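Local coordinates for probable amino acid aminotransferase (Mycobacterium tuberculosis, PDB 6Q1S), which belongs to the class IV aminotransferase family and binds 4'-deoxy-4'-aminopyridoxal-5'-phosphate in its ligand pocket, at residues 31-36 with 149-154. Numbering follows the deposited sequence.
Sequences GVFETL and SAKTLS. With PMP (4'-deoxy-4'-aminopyridoxal-5'-phosphate), chain G.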
loop_
_atom_site.group_PDB
_atom_site.type_symbol
_atom_site.label_atom_id
_atom_site.label_comp_id
_atom_site.label_asym_id
_atom_site.label_seq_id
_atom_site.Cartn_x
_atom_site.Cartn_y
_atom_site.Cartn_z
ATOM N N GLY B 31 5.110 -5.344 -4.642
ATOM C CA GLY B 31 4.877 -6.574 -5.375
ATOM C C GLY B 31 3.420 -6.677 -5.760
ATOM O O GLY B 31 2.599 -5.824 -5.411
ATOM N N VAL B 32 3.107 -7.744 -6.495
ATOM C CA VAL B 32 1.745 -8.015 -6.931
ATOM C C VAL B 32 1.361 -9.414 -6.471
ATOM O O VAL B 32 2.216 -10.256 -6.182
ATOM C CB VAL B 32 1.585 -7.880 -8.459
ATOM C CG1 VAL B 32 1.985 -6.485 -8.910
ATOM C CG2 VAL B 32 2.408 -8.938 -9.179
ATOM N N PHE B 33 0.054 -9.662 -6.404
ATOM C CA PHE B 33 -0.422 -10.969 -5.982
ATOM C C PHE B 33 -1.775 -11.260 -6.613
ATOM O O PHE B 33 -2.408 -10.393 -7.220
ATOM C CB PHE B 33 -0.501 -11.074 -4.452
ATOM C CG PHE B 33 -1.746 -10.481 -3.857
ATOM C CD1 PHE B 33 -1.869 -9.112 -3.688
ATOM C CD2 PHE B 33 -2.783 -11.298 -3.437
ATOM C CE1 PHE B 33 -3.013 -8.567 -3.130
ATOM C CE2 PHE B 33 -3.930 -10.761 -2.878
ATOM C CZ PHE B 33 -4.043 -9.393 -2.724
ATOM N N GLU B 34 -2.204 -12.512 -6.461
ATOM C CA GLU B 34 -3.498 -12.980 -6.926
ATOM C C GLU B 34 -4.060 -13.945 -5.897
ATOM O O GLU B 34 -3.312 -14.591 -5.161
ATOM C CB GLU B 34 -3.398 -13.670 -8.295
ATOM C CG GLU B 34 -3.272 -12.713 -9.467
ATOM C CD GLU B 34 -4.515 -11.873 -9.664
ATOM O OE1 GLU B 34 -5.626 -12.391 -9.418
ATOM O OE2 GLU B 34 -4.387 -10.699 -10.065
ATOM N N THR B 35 -5.386 -14.041 -5.849
ATOM C CA THR B 35 -6.068 -14.943 -4.930
ATOM C C THR B 35 -6.998 -15.847 -5.720
ATOM O O THR B 35 -7.827 -15.364 -6.497
ATOM C CB THR B 35 -6.861 -14.177 -3.864
ATOM O OG1 THR B 35 -5.956 -13.463 -3.013
ATOM C CG2 THR B 35 -7.688 -15.138 -3.022
ATOM N N LEU B 36 -6.856 -17.154 -5.517
ATOM C CA LEU B 36 -7.636 -18.145 -6.236
ATOM C C LEU B 36 -8.343 -19.050 -5.241
ATOM O O LEU B 36 -7.857 -19.278 -4.130
ATOM C CB LEU B 36 -6.759 -18.998 -7.165
ATOM C CG LEU B 36 -6.018 -18.306 -8.310
ATOM C CD1 LEU B 36 -4.703 -17.715 -7.829
ATOM C CD2 LEU B 36 -5.780 -19.283 -9.450
ATOM N N SER B 149 -5.171 0.081 -11.185
ATOM C CA SER B 149 -5.627 -1.178 -11.761
ATOM C C SER B 149 -4.712 -2.348 -11.431
ATOM O O SER B 149 -4.988 -3.471 -11.863
ATOM C CB SER B 149 -5.764 -1.049 -13.282
ATOM O OG SER B 149 -4.503 -0.832 -13.889
ATOM N N ALA B 150 -3.639 -2.118 -10.678
ATOM C CA ALA B 150 -2.694 -3.165 -10.320
ATOM C C ALA B 150 -3.052 -3.732 -8.954
ATOM O O ALA B 150 -3.250 -2.978 -7.994
ATOM C CB ALA B 150 -1.260 -2.631 -10.313
ATOM N N LYS B 151 -3.128 -5.059 -8.871
ATOM C CA LYS B 151 -3.394 -5.757 -7.615
ATOM C C LYS B 151 -2.064 -5.972 -6.908
ATOM O O LYS B 151 -1.388 -6.982 -7.101
ATOM C CB LYS B 151 -4.116 -7.071 -7.877
ATOM C CG LYS B 151 -4.739 -7.693 -6.645
ATOM C CD LYS B 151 -5.428 -9.002 -6.992
ATOM C CE LYS B 151 -5.854 -9.743 -5.738
ATOM N NZ LYS B 151 -6.558 -8.834 -4.791
ATOM N N THR B 152 -1.682 -5.008 -6.077
ATOM C CA THR B 152 -0.395 -5.030 -5.403
ATOM C C THR B 152 -0.533 -5.602 -3.997
ATOM O O THR B 152 -1.633 -5.804 -3.480
ATOM C CB THR B 152 0.212 -3.625 -5.335
ATOM O OG1 THR B 152 -0.466 -2.856 -4.334
ATOM C CG2 THR B 152 0.082 -2.924 -6.678
ATOM N N LEU B 153 0.616 -5.872 -3.383
ATOM C CA LEU B 153 0.674 -6.348 -2.008
ATOM C C LEU B 153 0.497 -5.234 -0.986
ATOM O O LEU B 153 0.575 -5.505 0.215
ATOM C CB LEU B 153 2.007 -7.055 -1.755
ATOM C CG LEU B 153 2.247 -8.350 -2.526
ATOM C CD1 LEU B 153 3.708 -8.753 -2.456
ATOM C CD2 LEU B 153 1.369 -9.441 -1.952
ATOM N N SER B 154 0.270 -3.997 -1.425
ATOM C CA SER B 154 0.157 -2.858 -0.514
ATOM C C SER B 154 -1.318 -2.627 -0.197
ATOM O O SER B 154 -1.964 -1.704 -0.698
ATOM C CB SER B 154 0.810 -1.630 -1.128
ATOM O OG SER B 154 2.219 -1.772 -1.149
HETATM N N1 PMP G . -11.345 -5.143 -6.250
HETATM C C2 PMP G . -10.317 -5.238 -5.373
HETATM C C2A PMP G . -9.662 -3.990 -4.841
HETATM C C3 PMP G . -9.832 -6.571 -4.932
HETATM O O3 PMP G . -8.801 -6.693 -4.052
HETATM C C4 PMP G . -10.513 -7.762 -5.486
HETATM C C4A PMP G . -10.095 -9.161 -5.099
HETATM N N4A PMP G . -10.288 -9.347 -3.651
HETATM C C5 PMP G . -11.625 -7.522 -6.437
HETATM C C6 PMP G . -11.974 -6.214 -6.764
HETATM C C5A PMP G . -12.367 -8.690 -7.048
HETATM O O4P PMP G . -11.490 -9.417 -7.905
HETATM P P PMP G . -11.664 -11.005 -8.102
HETATM O O1P PMP G . -11.497 -11.674 -6.758
HETATM O O2P PMP G . -13.043 -11.279 -8.654
HETATM O O3P PMP G . -10.611 -11.504 -9.061
#
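Lys-151 lays the end of its side chain over one face of the Phe-33 ring: CE stands 3.9 Å from the ring centroid, 26° off the normal and shifted toward the rim, a CH-pi contact nearest CZ and CE2. The lysine runs extended through its first three torsions and turns at the last (chi4 48°), which carries NZ past the rim of the ring to O3 of PMP, a weak hydrogen bond of 3.2 Å; NZ also makes a weak hydrogen bond with Tyr-155 OH, itself hydrogen-bonded to PMP. A long aliphatic stem with a polar end suits this place, covering the ring with methylenes while NZ reaches PMP; Lys-151 CD also lies 3.7 Å from Glu-34 OE2, whose carboxylate is held in a salt bridge with Arg-52, which also hydrogen-bonds PMP. The backbones make a short antiparallel bridge, Val-32 facing Thr-152 as a non-hydrogen-bonded pair. Phe-33 N gives its hydrogen to Lys-151 O at 3.1 Å, and Leu-153 N donates to Gly-31 O at 2.8 Å. Through this bridge the loop before helix 156-166 is tied to strand 31-39, whose other backbone edge pairs with strand 89-96, and one residue of the PMP pocket is joined to that sheet. At the ring edge, Phe-33 CE1 approaches Thr-152 O to 3.1 Å. Leu-153 supplies branched apolar bulk: CD2 reaches Phe-33 CB at 3.5 Å, coming obliquely to the ring, while CD1 lies against CA of Gly-31, where the lack of a side chain permits so close an approach. Thr-152 OG1 accepts from Ser-154 N, an ST turn; Thr-152 also packs on Ala-156 of the second subunit.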